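Local coordinates for protein cytochrome C (Marichromatium purpuratum 984, PDB 5LO9) that probably oxidises thiosulfate to tetrathionate, or reverses that reaction, passing electrons along four covalently bound c-type hemes, at residues A[279-285]-A[334-340]; A[439-443]-A[463-468]; A[98-102]-A[180-185]; A[472-477]-A[510-515]; A[113-117]-A[237-241]. All blocks are in the same frame, centred on the assembly; numbering follows the deposited sequence.

Contact 1 (A[279-285]-A[334-340]); sequences PHVGNDQ and SMNAQDS. With HEC (heme c), chain E; THJ (thiosulfate), chain J; EDO (1,2-ethanediol), chain V.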
# COMPACT_ATOMS: atom_id res chain seq x y z
N PRO A 279 13.25 20.05 1.78
CA PRO A 279 12.90 20.68 3.06
C PRO A 279 12.69 19.70 4.20
O PRO A 279 12.55 20.14 5.35
CB PRO A 279 11.59 21.43 2.73
CG PRO A 279 11.57 21.56 1.26
CD PRO A 279 12.24 20.33 0.75
N HIS A 280 12.62 18.40 3.92
CA HIS A 280 12.45 17.37 4.95
C HIS A 280 13.71 16.54 5.12
O HIS A 280 13.68 15.56 5.87
CB HIS A 280 11.26 16.45 4.61
CG HIS A 280 9.99 17.20 4.34
ND1 HIS A 280 9.15 17.64 5.34
CD2 HIS A 280 9.46 17.65 3.17
CE1 HIS A 280 8.14 18.29 4.80
NE2 HIS A 280 8.30 18.33 3.49
N VAL A 281 14.81 16.90 4.46
CA VAL A 281 16.09 16.18 4.54
C VAL A 281 17.07 17.07 5.27
O VAL A 281 17.33 18.21 4.85
CB VAL A 281 16.61 15.79 3.15
CG1 VAL A 281 18.04 15.21 3.24
CG2 VAL A 281 15.66 14.76 2.50
N GLY A 282 17.63 16.55 6.37
CA GLY A 282 18.52 17.30 7.23
C GLY A 282 19.98 16.89 7.16
O GLY A 282 20.80 17.20 8.04
N ASN A 283 20.32 16.16 6.11
CA ASN A 283 21.69 15.77 5.92
C ASN A 283 21.94 15.68 4.42
O ASN A 283 21.17 16.21 3.62
CB ASN A 283 22.00 14.46 6.66
CG ASN A 283 21.15 13.32 6.21
OD1 ASN A 283 20.57 13.36 5.13
ND2 ASN A 283 21.14 12.26 7.01
N ASP A 284 23.05 15.02 4.07
CA ASP A 284 23.53 14.89 2.70
C ASP A 284 23.47 13.42 2.28
O ASP A 284 24.48 12.81 1.94
CB ASP A 284 24.94 15.47 2.57
CG ASP A 284 24.96 17.00 2.71
OD1 ASP A 284 23.95 17.64 2.35
OD2 ASP A 284 25.99 17.57 3.12
N GLN A 285 22.25 12.90 2.23
CA GLN A 285 21.96 11.52 1.91
C GLN A 285 20.88 11.49 0.84
O GLN A 285 20.20 12.49 0.60
CB GLN A 285 21.49 10.76 3.14
CG GLN A 285 22.47 10.80 4.29
CD GLN A 285 23.76 10.01 4.08
OE1 GLN A 285 24.85 10.52 4.35
NE2 GLN A 285 23.65 8.76 3.69
N SER A 334 17.41 8.06 8.78
CA SER A 334 18.46 8.09 7.76
C SER A 334 18.61 9.46 7.10
O SER A 334 19.72 9.81 6.67
CB SER A 334 18.21 7.03 6.69
OG SER A 334 18.16 5.74 7.24
N MET A 335 17.53 10.23 6.94
CA MET A 335 17.59 11.58 6.37
C MET A 335 17.61 12.69 7.42
O MET A 335 17.61 13.88 7.07
CB MET A 335 16.39 11.81 5.43
CG MET A 335 16.04 10.60 4.59
SD MET A 335 17.35 9.95 3.49
CE MET A 335 17.62 11.39 2.42
N ASN A 336 17.58 12.35 8.71
CA ASN A 336 17.79 13.31 9.80
C ASN A 336 16.87 14.53 9.70
O ASN A 336 17.32 15.68 9.77
CB ASN A 336 19.24 13.75 9.79
CG ASN A 336 19.61 14.42 11.05
OD1 ASN A 336 19.22 13.97 12.12
ND2 ASN A 336 20.41 15.49 10.94
N ALA A 337 15.57 14.28 9.60
CA ALA A 337 14.63 15.34 9.26
C ALA A 337 14.55 16.40 10.34
O ALA A 337 14.17 17.54 10.06
CB ALA A 337 13.24 14.76 9.01
N GLN A 338 14.92 16.06 11.58
CA GLN A 338 14.90 17.05 12.65
C GLN A 338 15.78 18.25 12.32
O GLN A 338 15.47 19.38 12.70
CB GLN A 338 15.37 16.40 13.95
CG GLN A 338 16.84 15.93 13.92
CD GLN A 338 17.20 15.12 15.15
OE1 GLN A 338 16.50 15.18 16.17
NE2 GLN A 338 18.25 14.28 15.04
N ASP A 339 16.89 18.03 11.61
CA ASP A 339 17.78 19.12 11.25
C ASP A 339 17.48 19.63 9.86
O ASP A 339 18.32 20.28 9.25
CB ASP A 339 19.25 18.70 11.34
CG ASP A 339 19.67 18.39 12.74
OD1 ASP A 339 19.10 19.03 13.66
OD2 ASP A 339 20.52 17.49 12.94
N SER A 340 16.32 19.32 9.34
CA SER A 340 15.95 19.91 8.08
C SER A 340 15.35 21.28 8.31
O SER A 340 14.99 21.65 9.43
CB SER A 340 14.97 18.99 7.34
OG SER A 340 13.62 19.10 7.82
FE HEC E . 15.92 2.82 3.84
CHA HEC E . 14.88 -0.31 5.04
CHB HEC E . 12.88 3.23 2.17
CHC HEC E . 16.87 6.08 2.86
CHD HEC E . 19.06 2.26 5.13
NA HEC E . 14.21 1.66 3.65
C1A HEC E . 13.99 0.47 4.20
C2A HEC E . 12.66 -0.09 3.89
C3A HEC E . 12.07 0.93 3.04
C4A HEC E . 13.11 1.98 2.95
CMA HEC E . 10.73 0.88 2.40
CAA HEC E . 12.10 -1.43 4.31
CBA HEC E . 12.83 -2.53 3.54
CGA HEC E . 12.21 -3.89 3.81
O1A HEC E . 12.47 -4.80 2.99
O2A HEC E . 11.48 -4.08 4.83
NB HEC E . 15.06 4.37 2.74
C1B HEC E . 13.84 4.33 2.16
C2B HEC E . 13.50 5.57 1.46
C3B HEC E . 14.67 6.41 1.67
C4B HEC E . 15.57 5.57 2.49
CMB HEC E . 12.27 5.88 0.69
CAB HEC E . 14.87 7.81 1.19
CBB HEC E . 13.83 8.69 1.88
NC HEC E . 17.66 3.98 3.99
C1C HEC E . 17.86 5.22 3.53
C2C HEC E . 19.24 5.70 3.72
C3C HEC E . 19.89 4.57 4.41
C4C HEC E . 18.81 3.56 4.50
CMC HEC E . 19.80 7.05 3.32
CAC HEC E . 21.32 4.38 4.86
CBC HEC E . 21.80 5.53 5.69
ND HEC E . 16.79 1.25 4.91
C1D HEC E . 18.04 1.23 5.33
C2D HEC E . 18.38 -0.01 6.05
C3D HEC E . 17.14 -0.81 6.05
C4D HEC E . 16.23 0.11 5.31
CMD HEC E . 19.72 -0.31 6.64
CAD HEC E . 16.86 -2.19 6.62
CBD HEC E . 17.14 -2.35 8.13
CGD HEC E . 16.31 -1.50 9.12
O1D HEC E . 16.21 -0.24 9.02
O2D HEC E . 15.76 -2.10 10.08
S1 THJ J . 15.45 3.46 8.77
O1 THJ J . 14.08 3.65 9.36
O2 THJ J . 16.15 2.29 9.39
O3 THJ J . 16.26 4.65 9.13
S2 THJ J . 15.38 3.39 6.92
C1 EDO V . 13.39 23.69 13.14
O1 EDO V . 12.58 24.72 12.55
C2 EDO V . 14.51 23.31 12.18
O2 EDO V . 15.39 22.35 12.79
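The amide of Asn283 reaches toward the backbone of Ser334 and Met335, while Met335 folds its own side chain back against Val281 and Gln285. With CG lodged between the backbone N and the carbonyl carbon (chi1 60°), Asn283 turns ND2 onto Ser334 O at 2.9 Å. Asparagine suits the place because its amide N-H meets a backbone carbonyl with the acceptor in the amide plane, though the donor is tilted from the carbonyl plane. Gly282 N donates to Met335 O at 2.8 Å. Glycine suits this spot because a CB would run into Asn336 O. The amide of Asn336 is held by Asp339 OD2, which takes Asn336 ND2 at 2.8 Å; a second bond, from Asn336 ND2 to Gly282 O, is weak. Met335 is bent at both chi2 and chi3, which carries the flexible thioether over to the other loop: CE lies 3.9 Å from Val281 CG2, and SD 3.8 Å from the heme methyl CMC. Gln285 sends its amide on to a propionate of the neighbouring heme. Ser334 OG donates to thiosulfate O3 at 2.9 Å. Ser334 sits over the heme face on the side of this anion and belongs to the thiosulfate pocket of TsdBA.

Contact 2 (A[439-443]-A[463-468]); sequences VDTAA and AWDVAA
Val439 sets CG1 anti to its own backbone N (chi1 175°), and Trp464 places CG opposite the carbonyl carbon (chi1 -77°), so that the methyl meets the indole in the space between two helices. These are helix 439-449 and helix 460-470 of a cytochrome c domain, packed at a steep angle: the two short segments run 120° apart, with their axes approaching to 8.2 Å. So close a crossing calls for small residues, and alanine supplies them. Ala443 CB sits 3.8 Å from Ala467 CB, and Ala442 and Ala463 fill in beside them. Trp464 closes one flank. Its ring takes Ala443 CB over one face in a CH-pi contact, with the methyl offset toward the rim, while Val439 CG1 comes in at the edge, in the ring plane, 3.7 Å from Trp464 CE3. The far corner of the six-membered ring reaches the start of helix 439-449, where Trp464 CH2 lies 3.6 Å from Asp440 CB; the carboxylate of Asp440 turns off to a salt bridge with Arg438. Replacing the indole of Trp464 by the methyl of an alanine is likely to open a gap beside Val439 and Ala443 and to leave Phe497, whose ring meets the indole, without that partner. Ala467 CB nestles against the first turn of helix 439-449, 3.6 Å from Val439 O.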
# COMPACT_ATOMS: atom_id res chain seq x y z
N VAL A 439 26.24 -2.18 13.84
CA VAL A 439 27.42 -2.83 13.28
C VAL A 439 27.01 -4.00 12.41
O VAL A 439 27.52 -4.16 11.30
CB VAL A 439 28.38 -3.25 14.40
CG1 VAL A 439 29.53 -4.01 13.84
CG2 VAL A 439 28.93 -2.03 15.10
N ASP A 440 26.05 -4.81 12.88
CA ASP A 440 25.60 -5.97 12.10
C ASP A 440 24.91 -5.55 10.81
O ASP A 440 25.15 -6.14 9.76
CB ASP A 440 24.66 -6.89 12.91
CG ASP A 440 23.43 -6.16 13.50
OD1 ASP A 440 22.54 -6.87 14.03
OD2 ASP A 440 23.38 -4.90 13.52
N THR A 441 24.08 -4.51 10.87
CA THR A 441 23.39 -4.09 9.67
C THR A 441 24.36 -3.51 8.65
O THR A 441 24.31 -3.87 7.47
CB THR A 441 22.32 -3.09 10.04
OG1 THR A 441 21.38 -3.73 10.89
CG2 THR A 441 21.63 -2.63 8.82
N ALA A 442 25.25 -2.60 9.08
CA ALA A 442 26.19 -2.02 8.14
C ALA A 442 27.19 -3.06 7.65
O ALA A 442 27.65 -3.01 6.50
CB ALA A 442 26.91 -0.85 8.77
N ALA A 443 27.55 -4.01 8.50
CA ALA A 443 28.47 -5.03 8.03
C ALA A 443 27.84 -5.84 6.92
O ALA A 443 28.49 -6.18 5.92
CB ALA A 443 28.89 -5.94 9.17
N ALA A 463 34.30 -7.06 6.78
CA ALA A 463 33.11 -6.23 6.80
C ALA A 463 32.74 -5.84 8.22
O ALA A 463 32.43 -4.68 8.49
CB ALA A 463 31.94 -6.95 6.14
N TRP A 464 32.77 -6.81 9.14
CA TRP A 464 32.51 -6.50 10.54
C TRP A 464 33.48 -5.46 11.10
O TRP A 464 33.07 -4.55 11.82
CB TRP A 464 32.62 -7.75 11.40
CG TRP A 464 31.48 -8.70 11.35
CD1 TRP A 464 31.45 -9.91 10.73
CD2 TRP A 464 30.22 -8.54 11.98
NE1 TRP A 464 30.25 -10.51 10.93
CE2 TRP A 464 29.47 -9.69 11.70
CE3 TRP A 464 29.64 -7.52 12.76
CZ2 TRP A 464 28.16 -9.85 12.16
CZ3 TRP A 464 28.37 -7.69 13.21
CH2 TRP A 464 27.64 -8.84 12.91
N ASP A 465 34.77 -5.60 10.81
CA ASP A 465 35.72 -4.64 11.37
C ASP A 465 35.50 -3.25 10.77
O ASP A 465 35.53 -2.25 11.51
CB ASP A 465 37.15 -5.14 11.18
CG ASP A 465 37.42 -6.47 11.95
OD1 ASP A 465 36.70 -6.77 12.93
OD2 ASP A 465 38.36 -7.23 11.58
N VAL A 466 35.28 -3.14 9.45
CA VAL A 466 35.10 -1.80 8.88
C VAL A 466 33.81 -1.18 9.38
O VAL A 466 33.71 0.04 9.54
CB VAL A 466 35.10 -1.78 7.35
CG1 VAL A 466 35.40 -0.35 6.90
CG2 VAL A 466 36.12 -2.65 6.80
N ALA A 467 32.77 -2.01 9.55
CA ALA A 467 31.49 -1.50 10.02
C ALA A 467 31.62 -0.94 11.43
O ALA A 467 31.10 0.15 11.72
CB ALA A 467 30.45 -2.61 9.98
N ALA A 468 32.35 -1.64 12.30
CA ALA A 468 32.58 -1.13 13.64
C ALA A 468 33.45 0.14 13.63
O ALA A 468 33.22 1.03 14.45
CB ALA A 468 33.19 -2.22 14.50

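Contact 3 (A[98-102]-A[180-185]); sequences DVDAA and RALAAY
The cytochrome c domain that holds its heme through Cys121 and Cys124 has helix 176-187 near its C-terminal end, and Val99 and Ala101, on the approach to helix 102-110, pack against that helix. The two helices also meet directly, Leu182 touching Leu107, as the N- and C-terminal helices do in class I cytochromes c. Across the present contact the interaction is apolar and makes no hydrogen bond. Val99 has CG1 trans to N (chi1 175°), which directs this methyl at the helix, 3.8 Å from Ala184 CB. The same methyl also touches Arg180 CB at 4.1 Å, while the guanidinium of Arg180 leaves to pair with Asp177. A beta-branched valine thus puts a methyl between Arg180 CB and Ala184 CB, and Ala181 and Ala184, with their small side chains, let the chain come near. Asp100, turned away from the helix, serves the other purpose of the loop: its OD1 accepts from Ala102 N at 3.2 Å, a capping bond made from above the carboxylate plane where helix 102-110 starts. The hydroxyl of Tyr185 is bonded to Glu109, and its ring makes a cation-pi contact with Arg189. Ala101 touches twice, with CB 4.0 Å from Ala184 CB and with O at the edge of the Tyr185 ring, in its plane, 3.5 Å from Tyr185 CD1.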
# COMPACT_ATOMS: atom_id res chain seq x y z
N ASP A 98 27.28 8.98 -37.56
CA ASP A 98 27.01 7.56 -37.74
C ASP A 98 26.90 6.78 -36.42
O ASP A 98 26.94 5.55 -36.43
CB ASP A 98 28.10 6.93 -38.64
CG ASP A 98 29.55 7.40 -38.28
OD1 ASP A 98 29.91 8.53 -38.71
OD2 ASP A 98 30.36 6.65 -37.63
N VAL A 99 26.76 7.48 -35.29
CA VAL A 99 26.73 6.84 -33.97
C VAL A 99 25.65 7.47 -33.10
O VAL A 99 25.63 8.69 -32.89
CB VAL A 99 28.10 6.94 -33.28
CG1 VAL A 99 28.05 6.38 -31.85
CG2 VAL A 99 29.15 6.17 -34.06
N ASP A 100 24.79 6.61 -32.52
CA ASP A 100 23.60 7.06 -31.80
C ASP A 100 23.96 7.36 -30.35
O ASP A 100 23.96 6.47 -29.50
CB ASP A 100 22.52 6.00 -31.88
CG ASP A 100 21.23 6.43 -31.21
OD1 ASP A 100 21.05 7.65 -30.94
OD2 ASP A 100 20.40 5.53 -30.94
N ALA A 101 24.19 8.64 -30.03
CA ALA A 101 24.55 8.98 -28.66
C ALA A 101 23.48 8.53 -27.65
O ALA A 101 23.79 8.26 -26.48
CB ALA A 101 24.77 10.48 -28.54
N ALA A 102 22.21 8.44 -28.07
CA ALA A 102 21.20 8.05 -27.10
C ALA A 102 21.41 6.63 -26.59
O ALA A 102 20.99 6.32 -25.47
CB ALA A 102 19.83 8.19 -27.72
N ARG A 180 31.41 3.03 -28.27
CA ARG A 180 31.15 4.15 -29.16
C ARG A 180 29.99 4.99 -28.65
O ARG A 180 30.10 6.23 -28.56
CB ARG A 180 30.89 3.66 -30.59
CG ARG A 180 32.14 3.11 -31.29
CD ARG A 180 31.87 2.70 -32.73
NE ARG A 180 31.33 1.35 -32.77
CZ ARG A 180 32.07 0.23 -32.81
NH1 ARG A 180 33.42 0.28 -32.82
NH2 ARG A 180 31.45 -0.95 -32.82
N ALA A 181 28.91 4.34 -28.21
CA ALA A 181 27.75 5.09 -27.77
C ALA A 181 28.07 5.93 -26.55
O ALA A 181 27.71 7.11 -26.49
CB ALA A 181 26.60 4.14 -27.49
N LEU A 182 28.77 5.33 -25.58
CA LEU A 182 29.20 6.05 -24.38
C LEU A 182 30.12 7.19 -24.73
O LEU A 182 30.10 8.24 -24.08
CB LEU A 182 29.88 5.09 -23.41
CG LEU A 182 28.85 4.18 -22.73
CD1 LEU A 182 29.44 2.92 -22.19
CD2 LEU A 182 28.22 4.91 -21.60
N ALA A 183 30.99 6.99 -25.70
CA ALA A 183 31.87 8.09 -26.07
C ALA A 183 31.08 9.20 -26.73
O ALA A 183 31.30 10.39 -26.45
CB ALA A 183 32.97 7.58 -26.98
N ALA A 184 30.15 8.84 -27.61
CA ALA A 184 29.34 9.88 -28.25
C ALA A 184 28.45 10.58 -27.23
O ALA A 184 28.34 11.81 -27.24
CB ALA A 184 28.51 9.28 -29.38
N TYR A 185 27.85 9.82 -26.32
CA TYR A 185 27.00 10.41 -25.30
C TYR A 185 27.77 11.45 -24.50
O TYR A 185 27.37 12.61 -24.44
CB TYR A 185 26.46 9.31 -24.37
CG TYR A 185 25.56 9.86 -23.29
CD1 TYR A 185 24.20 10.03 -23.50
CD2 TYR A 185 26.09 10.28 -22.07
CE1 TYR A 185 23.37 10.57 -22.51
CE2 TYR A 185 25.28 10.81 -21.09
CZ TYR A 185 23.92 10.97 -21.31
OH TYR A 185 23.12 11.50 -20.32

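Contact 4 (A[472-477]-A[510-515]); sequences AHERPQ and VLGQGV. With EDO (1,2-ethanediol), chain Y.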
# COMPACT_ATOMS: atom_id res chain seq x y z
N ALA A 472 31.61 3.91 14.89
CA ALA A 472 32.09 4.33 16.19
C ALA A 472 32.47 5.80 16.18
O ALA A 472 33.12 6.27 17.11
CB ALA A 472 33.26 3.44 16.61
N HIS A 473 32.01 6.53 15.20
CA HIS A 473 32.22 7.96 15.07
C HIS A 473 30.96 8.71 15.48
O HIS A 473 29.85 8.18 15.45
CB HIS A 473 32.56 8.33 13.62
CG HIS A 473 33.89 7.84 13.14
ND1 HIS A 473 34.11 6.56 12.69
CD2 HIS A 473 35.07 8.49 13.00
CE1 HIS A 473 35.37 6.42 12.32
NE2 HIS A 473 35.97 7.58 12.50
N GLU A 474 31.12 9.98 15.84
CA GLU A 474 29.90 10.73 16.13
C GLU A 474 29.18 11.05 14.83
O GLU A 474 29.78 11.12 13.75
CB GLU A 474 30.17 12.03 16.89
CG GLU A 474 30.37 11.85 18.38
CD GLU A 474 29.11 11.40 19.14
OE1 GLU A 474 27.98 11.53 18.61
OE2 GLU A 474 29.25 10.88 20.28
N ARG A 475 27.89 11.27 14.97
CA ARG A 475 26.96 11.62 13.89
C ARG A 475 25.79 12.29 14.59
O ARG A 475 25.76 12.28 15.82
CB ARG A 475 26.49 10.39 13.12
CG ARG A 475 25.75 9.38 14.04
CD ARG A 475 25.33 8.11 13.32
NE ARG A 475 26.50 7.32 12.91
CZ ARG A 475 27.07 7.40 11.71
NH1 ARG A 475 26.60 8.23 10.78
NH2 ARG A 475 28.12 6.64 11.46
N PRO A 476 24.80 12.81 13.87
CA PRO A 476 23.72 13.54 14.54
C PRO A 476 22.99 12.71 15.58
O PRO A 476 22.84 11.49 15.47
CB PRO A 476 22.80 13.94 13.40
CG PRO A 476 23.72 14.04 12.21
CD PRO A 476 24.68 12.89 12.41
N GLN A 477 22.56 13.40 16.62
CA GLN A 477 21.92 12.76 17.76
C GLN A 477 20.68 11.95 17.36
O GLN A 477 19.98 12.23 16.37
CB GLN A 477 21.54 13.82 18.77
CG GLN A 477 20.89 13.30 20.02
CD GLN A 477 21.80 12.47 20.84
OE1 GLN A 477 21.71 11.25 20.85
NE2 GLN A 477 22.71 13.15 21.54
N VAL A 510 31.81 9.05 25.94
CA VAL A 510 30.76 8.17 25.45
C VAL A 510 30.29 8.64 24.08
O VAL A 510 30.19 9.85 23.81
CB VAL A 510 29.59 8.05 26.43
CG1 VAL A 510 30.12 7.57 27.74
CG2 VAL A 510 28.84 9.37 26.55
N LEU A 511 30.06 7.66 23.21
CA LEU A 511 29.45 7.93 21.92
C LEU A 511 27.98 8.25 22.13
O LEU A 511 27.31 7.66 22.99
CB LEU A 511 29.58 6.71 21.00
CG LEU A 511 30.95 6.41 20.41
CD1 LEU A 511 31.05 5.08 19.69
CD2 LEU A 511 31.28 7.54 19.46
N GLY A 512 27.48 9.16 21.33
CA GLY A 512 26.06 9.43 21.31
C GLY A 512 25.72 10.82 21.77
O GLY A 512 24.60 11.06 22.23
N GLN A 513 26.67 11.75 21.58
CA GLN A 513 26.51 13.15 21.93
C GLN A 513 26.09 14.03 20.77
O GLN A 513 25.55 15.12 21.00
CB GLN A 513 27.82 13.69 22.49
CG GLN A 513 28.53 12.66 23.33
CD GLN A 513 29.07 13.21 24.61
OE1 GLN A 513 28.95 14.41 24.90
NE2 GLN A 513 29.64 12.33 25.42
N GLY A 514 26.30 13.59 19.54
CA GLY A 514 25.96 14.41 18.39
C GLY A 514 27.09 15.33 17.96
O GLY A 514 28.26 15.09 18.21
N VAL A 515 26.70 16.39 17.26
CA VAL A 515 27.64 17.31 16.62
C VAL A 515 27.44 18.80 16.98
O VAL A 515 28.36 19.45 17.53
CB VAL A 515 27.53 17.09 15.12
CG1 VAL A 515 28.05 15.68 14.77
CG2 VAL A 515 26.08 17.20 14.68
C1 EDO Y . 25.51 15.06 25.90
O1 EDO Y . 26.35 15.56 26.93
C2 EDO Y . 24.44 16.11 25.63
O2 EDO Y . 24.49 16.46 24.25
O HOH W 1 31.52 11.11 21.70
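Glu474 OE2 is gripped by three donors: Gly512 N at 2.7 Å, Gln513 N at 3.0 Å, and a water that also bridges to Val510 O. Both amides approach on the syn side of the carboxylate, and the bond from Gln513 is nearly straight at 177°. The other oxygen, OE1, takes Gly514 N at 2.8 Å from above the carboxylate plane and is bonded to Trp432 NE1 as well. Three successive N-H groups thus converge on one carboxylate, as in an anion-binding nest. Gly512 and Gly514 have positive phi, and a side chain at either would jam against the preceding carbonyl, so glycine is called for. Gln477 starts out extended away from its main-chain nitrogen (chi1 -179°) and then bends, letting NE2 reach Gly512 O at 2.9 Å from above that carbonyl's plane, while OE1 is bonded to Tyr500 OH. At the other end Leu511 offers apolar cover, its CD1 lying 4.1 Å from Ala472 CB. Glutamate has the reach to bring its charge into the turn. Held by so many donors, the carboxylate probably stays ionised, and it ties the C-terminal tail to the loop that follows helix 460-470.

Contact 5 (A[113-117]-A[237-241]); sequences WPERD and RAEAA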
# COMPACT_ATOMS: atom_id res chain seq x y z
N TRP A 113 23.46 -3.05 -13.46
CA TRP A 113 23.70 -3.88 -12.29
C TRP A 113 23.25 -5.32 -12.52
O TRP A 113 23.95 -6.28 -12.15
CB TRP A 113 23.01 -3.29 -11.04
CG TRP A 113 23.69 -2.05 -10.49
CD1 TRP A 113 23.38 -0.74 -10.77
CD2 TRP A 113 24.79 -2.00 -9.57
NE1 TRP A 113 24.21 0.10 -10.10
CE2 TRP A 113 25.10 -0.64 -9.35
CE3 TRP A 113 25.55 -2.98 -8.92
CZ2 TRP A 113 26.14 -0.23 -8.52
CZ3 TRP A 113 26.57 -2.58 -8.09
CH2 TRP A 113 26.85 -1.20 -7.89
N PRO A 114 22.08 -5.53 -13.12
CA PRO A 114 21.51 -6.89 -13.16
C PRO A 114 22.34 -7.91 -13.91
O PRO A 114 22.47 -9.05 -13.45
CB PRO A 114 20.18 -6.67 -13.84
CG PRO A 114 19.84 -5.31 -13.52
CD PRO A 114 21.10 -4.54 -13.56
N GLU A 115 22.89 -7.55 -15.07
CA GLU A 115 23.69 -8.49 -15.83
C GLU A 115 25.20 -8.33 -15.65
O GLU A 115 25.94 -9.30 -15.86
CB GLU A 115 23.34 -8.36 -17.30
CG GLU A 115 21.83 -8.60 -17.58
CD GLU A 115 21.26 -9.87 -16.95
OE1 GLU A 115 21.87 -10.97 -17.11
OE2 GLU A 115 20.17 -9.77 -16.32
N ARG A 116 25.70 -7.16 -15.27
CA ARG A 116 27.14 -6.96 -15.20
C ARG A 116 27.65 -6.35 -13.89
O ARG A 116 28.84 -6.03 -13.80
CB ARG A 116 27.58 -6.10 -16.39
CG ARG A 116 27.36 -6.78 -17.71
CD ARG A 116 27.78 -5.90 -18.89
NE ARG A 116 26.66 -5.19 -19.47
CZ ARG A 116 26.73 -4.41 -20.53
NH1 ARG A 116 27.88 -4.20 -21.16
NH2 ARG A 116 25.63 -3.82 -20.95
N ASP A 117 26.80 -6.18 -12.87
CA ASP A 117 27.25 -5.59 -11.60
C ASP A 117 27.97 -4.26 -11.84
O ASP A 117 28.92 -3.89 -11.15
CB ASP A 117 28.16 -6.56 -10.82
CG ASP A 117 27.45 -7.87 -10.44
OD1 ASP A 117 26.34 -7.80 -9.86
OD2 ASP A 117 27.97 -8.97 -10.75
N ARG A 237 19.64 -13.65 -16.36
CA ARG A 237 20.55 -13.91 -15.19
C ARG A 237 19.89 -13.88 -13.79
O ARG A 237 20.33 -14.60 -12.88
CB ARG A 237 21.74 -12.92 -15.15
CG ARG A 237 22.75 -13.23 -14.01
CD ARG A 237 24.13 -12.48 -14.08
NE ARG A 237 24.14 -11.23 -13.28
CZ ARG A 237 25.15 -10.77 -12.55
NH1 ARG A 237 26.30 -11.43 -12.43
NH2 ARG A 237 25.02 -9.62 -11.89
N ALA A 238 18.89 -13.01 -13.60
CA ALA A 238 17.97 -13.20 -12.47
C ALA A 238 17.09 -14.44 -12.66
O ALA A 238 16.65 -15.05 -11.68
CB ALA A 238 17.08 -11.97 -12.26
N GLU A 239 16.79 -14.81 -13.92
CA GLU A 239 16.04 -16.04 -14.16
C GLU A 239 16.79 -17.25 -13.59
O GLU A 239 16.21 -18.05 -12.84
CB GLU A 239 15.77 -16.18 -15.65
CG GLU A 239 14.98 -17.42 -16.08
CD GLU A 239 15.10 -17.69 -17.58
OE1 GLU A 239 14.60 -16.86 -18.37
OE2 GLU A 239 15.71 -18.71 -17.96
N ALA A 240 18.09 -17.38 -13.89
CA ALA A 240 18.87 -18.54 -13.44
C ALA A 240 19.07 -18.58 -11.92
O ALA A 240 19.32 -19.67 -11.37
CB ALA A 240 20.23 -18.57 -14.15
N ALA A 241 18.97 -17.44 -11.22
CA ALA A 241 19.00 -17.41 -9.76
C ALA A 241 17.60 -17.46 -9.12
O ALA A 241 17.51 -17.43 -7.89
CB ALA A 241 19.73 -16.16 -9.27
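The guanidinium of Arg237 lies with Glu115 O over the centre of one face, 3.6 Å above the plane, and with Pro114 O and the carboxylate of Asp117 at its edge. The arginine thus takes one backbone oxygen of the short helix 113-116, Pro114 O, together with the acid that follows the helix, a surface contact that ties the linker beyond helix 176-187 to the second cytochrome c domain. Arg237 gets there by a chain that runs straight out from the backbone and then bends at chi3. The carboxylate of Asp117 and the guanidinium are turned 58° apart, so they do not pair flat. The salt bridge, with Asp117 OD1 3.0 Å from Arg237 NH2, is made of bonds that are individually weak, Asp117 OD2 adding others to NH2 and NH1. Asp117 has positive phi as the chain leaves the helix, and its OD1 is shared with Arg297, so one acid serves two arginines. Were Asp117 an alanine, both Arg237 and Arg297 would probably lose this shared carboxylate, with Arg237 then held mainly by Pro114 O. The backbone bond is the firmer one: Arg237 NE donates to Pro114 O at 2.8 Å, with an N-H...O angle of 150°.

How the contacts relate
Along the chain, contacts 3 and 5 come first and interleave: 98-102 and 113-117 are followed by their partners 180-185 and 237-241. Their centres lie 25 Å apart, and both involve the second cytochrome c domain, contact 5 reaching to the linker beyond it. Contacts 1, 2 and 4 follow in that order in the later half; the centre of contact 4 is 16 Å from that of contact 1 and 17 Å from that of contact 2, whose helix 460-470 leads into its loop. Contacts 1 and 3 lie on opposite sides of the chain's centre, 38 Å apart. Through Gln338 NE2 and Gln477 O, loop 472-477, which itself holds the C-terminal segment 510-515, is bonded to the thiosulfate-binding half of this probably fused, four-heme protein.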